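3-deoxy-manno-octulosonate cytidylyltransferase (Escherichia coli, PDB 1H7E) catalyses the CTP-dependent activation of the eight-carbon sugar Kdo to CMP-Kdo, releasing diphosphate, probably for incorporation into bacterial lipopolysaccharide. Local coordinates at residues Ser138-Val143 with Glu198-Leu203; Val143-Thr146 with Ala150-Phe153; Pro157-Tyr160 with Lys166-Tyr169. One frame throughout, in Å; residues are numbered along the deposited sequence.

Contact 1 (Ser138-Val143 with Glu198-Leu203); sequences STVKVV and ESLEQL
Val140 and Leu200 make the apolar part of the contact, reaching toward each other tip to tip. Both valine methyls take part: Val140 CG2 lies 3.7 Å from Leu200 CD2, and Val140 CG1 stands 4.0 Å from Leu200 CD1. The valine's CG1 is anti to its own nitrogen (chi1 -178°), which presents the whole fork of its side chain to the fork of the leucine. A second, looser approach is made by an amide: Gln202 NE2 comes to 4.0 Å from Val140 CG1, a van der Waals contact alone. The glutamine chain is bent at chi2 (-88°), folding its amide back toward the valine, while its side chain also packs on His172, Tyr176 and Phe153. In this cytidylyltransferase-family protein, of the GT-A clan, the packing joins the chain leading into strand 141-144 to the short link between helices 193-198 and 203-207. That link is shaped by Ser199, which leaves helical geometry with a positive phi, and by a type I turn whose Leu203 N donates to Leu200 O at 3.1 Å. Polar bonding belongs to the flanks. Lys141 curls back along its own segment, and its NZ donates to Thr139 O at 2.7 Å from a position 31° off the carbonyl plane. Ala134 O and Arg155 O also accept from this buried ammonium group, so three backbone carbonyls grip it. On the side of the helix end, Arg155 donates to Glu198 O through NE and to Ser199 O through NH2.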
loop_
_atom_site.group_PDB
_atom_site.type_symbol
_atom_site.label_atom_id
_atom_site.label_comp_id
_atom_site.label_asym_id
_atom_site.label_seq_id
_atom_site.Cartn_x
_atom_site.Cartn_y
_atom_site.Cartn_z
ATOM N N SER A 138 -5.288 1.295 -16.846
ATOM C CA SER A 138 -6.750 1.405 -16.738
ATOM C C SER A 138 -7.298 0.340 -15.772
ATOM O O SER A 138 -8.468 0.375 -15.398
ATOM C CB SER A 138 -7.417 1.280 -18.119
ATOM O OG SER A 138 -7.084 0.045 -18.744
ATOM N N THR A 139 -6.445 -0.612 -15.392
ATOM C CA THR A 139 -6.803 -1.661 -14.439
ATOM C C THR A 139 -6.159 -1.276 -13.115
ATOM O O THR A 139 -4.976 -0.959 -13.080
ATOM C CB THR A 139 -6.292 -3.032 -14.906
ATOM O OG1 THR A 139 -7.072 -3.436 -16.031
ATOM C CG2 THR A 139 -6.443 -4.092 -13.826
ATOM N N VAL A 140 -6.958 -1.257 -12.044
ATOM C CA VAL A 140 -6.467 -0.882 -10.723
ATOM C C VAL A 140 -6.060 -2.146 -9.973
ATOM O O VAL A 140 -6.832 -3.099 -9.894
ATOM C CB VAL A 140 -7.569 -0.085 -9.927
ATOM C CG1 VAL A 140 -7.059 0.357 -8.554
ATOM C CG2 VAL A 140 -8.007 1.117 -10.747
ATOM N N LYS A 141 -4.810 -2.174 -9.507
ATOM C CA LYS A 141 -4.283 -3.304 -8.756
ATOM C C LYS A 141 -4.384 -3.002 -7.265
ATOM O O LYS A 141 -4.393 -1.835 -6.844
ATOM C CB LYS A 141 -2.803 -3.566 -9.124
ATOM C CG LYS A 141 -2.580 -4.358 -10.433
ATOM C CD LYS A 141 -2.983 -3.620 -11.699
ATOM C CE LYS A 141 -2.242 -2.294 -11.906
ATOM N NZ LYS A 141 -2.432 -1.756 -13.301
ATOM N N VAL A 142 -4.495 -4.058 -6.471
ATOM C CA VAL A 142 -4.518 -3.917 -5.041
ATOM C C VAL A 142 -3.607 -5.003 -4.445
ATOM O O VAL A 142 -3.477 -6.088 -5.005
ATOM C CB VAL A 142 -5.977 -4.014 -4.460
ATOM C CG1 VAL A 142 -6.644 -5.346 -4.844
ATOM C CG2 VAL A 142 -5.963 -3.836 -2.936
ATOM N N VAL A 143 -2.935 -4.673 -3.346
ATOM C CA VAL A 143 -2.097 -5.611 -2.614
ATOM C C VAL A 143 -2.710 -5.652 -1.216
ATOM O O VAL A 143 -3.017 -4.592 -0.665
ATOM C CB VAL A 143 -0.633 -5.125 -2.535
ATOM C CG1 VAL A 143 0.159 -6.046 -1.591
ATOM C CG2 VAL A 143 -0.015 -5.171 -3.923
ATOM N N GLU A 198 -2.888 9.573 -8.718
ATOM C CA GLU A 198 -3.417 8.364 -9.367
ATOM C C GLU A 198 -4.815 8.513 -9.942
ATOM O O GLU A 198 -5.228 7.733 -10.809
ATOM C CB GLU A 198 -3.464 7.215 -8.350
ATOM C CG GLU A 198 -2.119 6.811 -7.725
ATOM C CD GLU A 198 -1.707 5.404 -8.100
ATOM O OE1 GLU A 198 -2.339 4.815 -9.000
ATOM O OE2 GLU A 198 -0.745 4.895 -7.506
ATOM N N SER A 199 -5.556 9.486 -9.412
ATOM C CA SER A 199 -6.949 9.713 -9.800
ATOM C C SER A 199 -7.748 8.473 -9.342
ATOM O O SER A 199 -8.410 7.803 -10.134
ATOM C CB SER A 199 -7.059 9.945 -11.316
ATOM O OG SER A 199 -8.275 10.587 -11.642
ATOM N N LEU A 200 -7.617 8.145 -8.056
ATOM C CA LEU A 200 -8.306 6.990 -7.433
ATOM C C LEU A 200 -8.914 7.503 -6.135
ATOM O O LEU A 200 -8.217 7.732 -5.133
ATOM C CB LEU A 200 -7.345 5.823 -7.127
ATOM C CG LEU A 200 -6.759 5.053 -8.317
ATOM C CD1 LEU A 200 -5.690 4.034 -7.841
ATOM C CD2 LEU A 200 -7.893 4.380 -9.098
ATOM N N GLU A 201 -10.229 7.685 -6.157
ATOM C CA GLU A 201 -10.928 8.226 -5.008
ATOM C C GLU A 201 -10.793 7.439 -3.723
ATOM O O GLU A 201 -10.745 8.032 -2.640
ATOM C CB GLU A 201 -12.408 8.416 -5.328
ATOM C CG GLU A 201 -13.005 9.547 -4.506
ATOM C CD GLU A 201 -14.523 9.671 -4.613
ATOM O OE1 GLU A 201 -15.139 9.065 -5.525
ATOM O OE2 GLU A 201 -15.098 10.399 -3.767
ATOM N N GLN A 202 -10.687 6.117 -3.825
ATOM C CA GLN A 202 -10.566 5.290 -2.626
ATOM C C GLN A 202 -9.311 5.592 -1.782
ATOM O O GLN A 202 -9.273 5.299 -0.589
ATOM C CB GLN A 202 -10.663 3.792 -2.965
ATOM C CG GLN A 202 -9.542 3.223 -3.863
ATOM C CD GLN A 202 -9.844 3.347 -5.339
ATOM O OE1 GLN A 202 -10.265 4.390 -5.811
ATOM N NE2 GLN A 202 -9.611 2.273 -6.085
ATOM N N LEU A 203 -8.299 6.211 -2.389
ATOM C CA LEU A 203 -7.088 6.542 -1.654
ATOM C C LEU A 203 -7.363 7.653 -0.665
ATOM O O LEU A 203 -6.581 7.844 0.257
ATOM C CB LEU A 203 -5.930 6.902 -2.603
ATOM C CG LEU A 203 -5.438 5.722 -3.461
ATOM C CD1 LEU A 203 -4.310 6.163 -4.423
ATOM C CD2 LEU A 203 -4.967 4.586 -2.541
#

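Contact 2 (Val143-Thr146 with Ala150-Phe153); sequences VVNT and ALYF
Leu151 packs against both Val143 and Asn145 across the beta hairpin formed by strands 141-144 and 150-154. Its position is set by a beta bulge: Val143 pairs with Tyr152 as an antiparallel hydrogen-bonded pair, the next residue, Val144, is already opposite Ala150, and Leu151 is the extra residue between. Leu151 and Val143 run obliquely to one another, with Leu151 CD1 4.0 Å from Val143 CG1. The other branch, Leu151 CD2, comes to 4.1 Å from Asn145 CB, so the two branches of the leucine divide between Val143 and Asn145 of the facing segment. Leu151 CG is anti to the carbonyl carbon (chi1 -67°), which extends the fork toward these two residues, and Leu151 CB lies 3.5 Å from Val143 O. Val144 and Ala150 approach to 4.3 Å between CA atoms, but their side chains diverge; both then pack on Thr214 of strand 212-216. The Tyr152 side chain starts on the same face as that of Val143 and then leads away from it, passing along Ile158 and Leu203. Asn145 OD1 accepts a hydrogen bond from Asp149 N, within the turn that connects the strands. The second subunit lies over this region: its Tyr152 packs on Leu151, its Pro194 on Val143, and its Asn207 O is hydrogen-bonded to Thr146 OG1. At the bulge the two backbone bonds differ in length. Val143 N donates to Tyr152 O at 3.3 Å, whereas Leu151 N donates to Val143 O at 2.8 Å with a nearly straight N-H...O angle of 173°.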
loop_
_atom_site.group_PDB
_atom_site.type_symbol
_atom_site.label_atom_id
_atom_site.label_comp_id
_atom_site.label_asym_id
_atom_site.label_seq_id
_atom_site.Cartn_x
_atom_site.Cartn_y
_atom_site.Cartn_z
ATOM N N VAL A 143 -2.935 -4.673 -3.346
ATOM C CA VAL A 143 -2.097 -5.611 -2.614
ATOM C C VAL A 143 -2.710 -5.652 -1.216
ATOM O O VAL A 143 -3.017 -4.592 -0.665
ATOM C CB VAL A 143 -0.633 -5.125 -2.535
ATOM C CG1 VAL A 143 0.159 -6.046 -1.591
ATOM C CG2 VAL A 143 -0.015 -5.171 -3.923
ATOM N N VAL A 144 -2.855 -6.847 -0.641
ATOM C CA VAL A 144 -3.480 -7.013 0.673
ATOM C C VAL A 144 -2.604 -7.732 1.682
ATOM O O VAL A 144 -1.659 -8.404 1.299
ATOM C CB VAL A 144 -4.837 -7.805 0.549
ATOM C CG1 VAL A 144 -5.783 -7.133 -0.476
ATOM C CG2 VAL A 144 -4.572 -9.248 0.143
ATOM N N ASN A 145 -2.912 -7.567 2.964
ATOM C CA ASN A 145 -2.183 -8.225 4.060
ATOM C C ASN A 145 -2.873 -9.559 4.441
ATOM O O ASN A 145 -3.801 -9.970 3.733
ATOM C CB ASN A 145 -1.991 -7.273 5.274
ATOM C CG ASN A 145 -3.289 -6.934 6.010
ATOM O OD1 ASN A 145 -4.341 -7.517 5.774
ATOM N ND2 ASN A 145 -3.208 -5.960 6.898
ATOM N N THR A 146 -2.427 -10.252 5.505
ATOM C CA THR A 146 -3.050 -11.544 5.889
ATOM C C THR A 146 -4.536 -11.496 6.263
ATOM O O THR A 146 -5.235 -12.501 6.143
ATOM C CB THR A 146 -2.298 -12.310 7.028
ATOM O OG1 THR A 146 -2.113 -11.465 8.177
ATOM C CG2 THR A 146 -0.975 -12.807 6.541
ATOM N N ALA A 150 -6.561 -3.966 2.530
ATOM C CA ALA A 150 -5.760 -3.393 1.459
ATOM C C ALA A 150 -4.594 -2.585 2.013
ATOM O O ALA A 150 -4.726 -1.882 3.032
ATOM C CB ALA A 150 -6.622 -2.510 0.560
ATOM N N LEU A 151 -3.424 -2.759 1.390
ATOM C CA LEU A 151 -2.230 -1.987 1.768
ATOM C C LEU A 151 -2.195 -0.739 0.866
ATOM O O LEU A 151 -1.939 0.366 1.324
ATOM C CB LEU A 151 -0.940 -2.814 1.560
ATOM C CG LEU A 151 -0.779 -4.029 2.480
ATOM C CD1 LEU A 151 0.560 -4.713 2.180
ATOM C CD2 LEU A 151 -0.855 -3.595 3.938
ATOM N N TYR A 152 -2.492 -0.926 -0.410
ATOM C CA TYR A 152 -2.484 0.188 -1.365
ATOM C C TYR A 152 -3.197 -0.245 -2.648
ATOM O O TYR A 152 -3.324 -1.448 -2.918
ATOM C CB TYR A 152 -1.014 0.613 -1.666
ATOM C CG TYR A 152 -0.837 1.881 -2.499
ATOM C CD1 TYR A 152 -1.322 3.107 -2.046
ATOM C CD2 TYR A 152 -0.209 1.847 -3.745
ATOM C CE1 TYR A 152 -1.195 4.258 -2.809
ATOM C CE2 TYR A 152 -0.073 3.013 -4.519
ATOM C CZ TYR A 152 -0.576 4.208 -4.036
ATOM O OH TYR A 152 -0.485 5.354 -4.778
ATOM N N PHE A 153 -3.698 0.737 -3.406
ATOM C CA PHE A 153 -4.371 0.524 -4.699
ATOM C C PHE A 153 -3.540 1.378 -5.670
ATOM O O PHE A 153 -3.217 2.519 -5.351
ATOM C CB PHE A 153 -5.796 1.117 -4.731
ATOM C CG PHE A 153 -6.791 0.416 -3.848
ATOM C CD1 PHE A 153 -6.897 0.745 -2.490
ATOM C CD2 PHE A 153 -7.628 -0.560 -4.379
ATOM C CE1 PHE A 153 -7.829 0.105 -1.650
ATOM C CE2 PHE A 153 -8.570 -1.216 -3.561
ATOM C CZ PHE A 153 -8.666 -0.882 -2.193
#

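Contact 3 (Pro157-Tyr160 with Lys166-Tyr169); sequences PIPY and KARY
The phenol ring of Tyr169 has the main chain of Pro157 and Ile158 at its edge: Ile158 N lies in the ring plane, and Pro157 C is near that plane, 4.2 Å from Tyr169 CE1. Two carbonyl oxygens also gather round the ring. Ile158 O comes to 3.4 Å from Tyr169 CD1, and Pro159 O accepts a hydrogen bond from Tyr169 OH at 2.7 Å. In that bond the hydroxyl sits nearly in line with the carbonyl, the C=O...O angle being 172°. Tyr169 CG is anti to the carbonyl carbon (chi1 -66°), which swings the ring end back to the 157-160 segment. The Ile158-Pro159 peptide bond is cis; the carbonyl oxygens of both residues lie near the tyrosine. The pyrrolidine ring of Pro159 crosses the phenol ring at a slant, with CD 4.0 Å from Tyr169 CE1 and 3.7 Å from Arg168 O. Its CG packs on Ala167 CB at 4.3 Å, extending the contact along the second segment. Across the dimer interface, Ser156 OG of the second subunit is hydrogen-bonded to Pro157 O, and its Tyr152 packs on Ile158 and Pro159. The contact closes the excursion between strands 150-154 and 169-179. Ile158 and Pro159 pack on strand 141-144, while Tyr169 touches Ala131 and Ala134 of helix 131-134 and Ile129 of strand 122-129.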
loop_
_atom_site.group_PDB
_atom_site.type_symbol
_atom_site.label_atom_id
_atom_site.label_comp_id
_atom_site.label_asym_id
_atom_site.label_seq_id
_atom_site.Cartn_x
_atom_site.Cartn_y
_atom_site.Cartn_z
ATOM N N PRO A 157 1.858 -1.526 -11.743
ATOM C CA PRO A 157 1.783 -2.941 -11.401
ATOM C C PRO A 157 2.421 -3.163 -10.024
ATOM O O PRO A 157 3.607 -2.893 -9.823
ATOM C CB PRO A 157 2.614 -3.614 -12.507
ATOM C CG PRO A 157 2.547 -2.647 -13.638
ATOM C CD PRO A 157 2.683 -1.311 -12.945
ATOM N N ILE A 158 1.606 -3.561 -9.051
ATOM C CA ILE A 158 2.109 -3.871 -7.715
ATOM C C ILE A 158 1.535 -5.266 -7.384
ATOM O O ILE A 158 0.371 -5.533 -7.654
ATOM C CB ILE A 158 1.687 -2.805 -6.623
ATOM C CG1 ILE A 158 0.174 -2.564 -6.635
ATOM C CG2 ILE A 158 2.452 -1.481 -6.824
ATOM C CD1 ILE A 158 -0.286 -1.722 -5.431
ATOM N N PRO A 159 2.340 -6.170 -6.807
ATOM C CA PRO A 159 3.745 -5.957 -6.446
ATOM C C PRO A 159 4.651 -5.875 -7.685
ATOM O O PRO A 159 4.322 -6.411 -8.758
ATOM C CB PRO A 159 4.057 -7.190 -5.597
ATOM C CG PRO A 159 3.229 -8.258 -6.248
ATOM C CD PRO A 159 1.907 -7.537 -6.456
ATOM N N TYR A 160 5.745 -5.129 -7.563
ATOM C CA TYR A 160 6.697 -5.019 -8.662
ATOM C C TYR A 160 7.249 -6.434 -8.910
ATOM O O TYR A 160 7.588 -7.145 -7.958
ATOM C CB TYR A 160 7.828 -4.055 -8.281
ATOM C CG TYR A 160 8.884 -3.959 -9.357
ATOM C CD1 TYR A 160 8.730 -3.089 -10.431
ATOM C CD2 TYR A 160 10.018 -4.775 -9.317
ATOM C CE1 TYR A 160 9.689 -3.036 -11.452
ATOM C CE2 TYR A 160 10.972 -4.730 -10.325
ATOM C CZ TYR A 160 10.801 -3.865 -11.384
ATOM O OH TYR A 160 11.732 -3.836 -12.394
ATOM N N LYS A 166 7.037 -15.216 -8.758
ATOM C CA LYS A 166 6.418 -15.204 -7.435
ATOM C C LYS A 166 5.296 -14.178 -7.301
ATOM O O LYS A 166 4.594 -14.169 -6.313
ATOM C CB LYS A 166 7.466 -14.941 -6.349
ATOM C CG LYS A 166 8.564 -16.004 -6.233
ATOM C CD LYS A 166 8.019 -17.302 -5.663
ATOM C CE LYS A 166 9.118 -18.364 -5.497
ATOM N NZ LYS A 166 8.593 -19.642 -4.885
ATOM N N ALA A 167 5.155 -13.301 -8.284
ATOM C CA ALA A 167 4.120 -12.268 -8.240
ATOM C C ALA A 167 2.730 -12.790 -8.610
ATOM O O ALA A 167 2.572 -13.561 -9.566
ATOM C CB ALA A 167 4.501 -11.107 -9.160
ATOM N N ARG A 168 1.737 -12.376 -7.821
ATOM C CA ARG A 168 0.338 -12.721 -8.048
ATOM C C ARG A 168 -0.397 -11.364 -8.006
ATOM O O ARG A 168 -0.159 -10.550 -7.108
ATOM C CB ARG A 168 -0.159 -13.665 -6.955
ATOM C CG ARG A 168 -1.548 -14.201 -7.211
ATOM C CD ARG A 168 -1.945 -15.275 -6.197
ATOM N NE ARG A 168 -3.304 -15.747 -6.464
ATOM C CZ ARG A 168 -4.410 -15.263 -5.893
ATOM N NH1 ARG A 168 -4.348 -14.286 -4.993
ATOM N NH2 ARG A 168 -5.595 -15.737 -6.258
ATOM N N TYR A 169 -1.167 -11.080 -9.050
ATOM C CA TYR A 169 -1.883 -9.819 -9.177
ATOM C C TYR A 169 -3.376 -9.925 -8.896
ATOM O O TYR A 169 -4.003 -10.950 -9.188
ATOM C CB TYR A 169 -1.670 -9.235 -10.582
ATOM C CG TYR A 169 -0.231 -8.846 -10.812
ATOM C CD1 TYR A 169 0.249 -7.637 -10.324
ATOM C CD2 TYR A 169 0.676 -9.739 -11.404
ATOM C CE1 TYR A 169 1.601 -7.315 -10.397
ATOM C CE2 TYR A 169 2.039 -9.429 -11.483
ATOM C CZ TYR A 169 2.486 -8.214 -10.975
ATOM O OH TYR A 169 3.813 -7.868 -11.024
#

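Val143 ends the first segment of contact 1 and begins that of contact 2, the centres of the two contacts being 12 Å apart; its CG2 packs on Ile158 CG1 of contact 3 at 3.8 Å. Tyr152 of contact 2 joins the other two, its OH lying 2.8 Å from Glu198 OE2 of contact 1 in a probable hydrogen bond, and its CD2 3.9 Å from Ile158 CD1 of contact 3. Along the chain, contact 3 is nested inside the loop that contact 1 closes. All three reach the second subunit of the homodimer; Glu198 OE2 is also hydrogen-bonded to Tyr160 N of that subunit, tying contact 1 of one chain to contact 3 of the other.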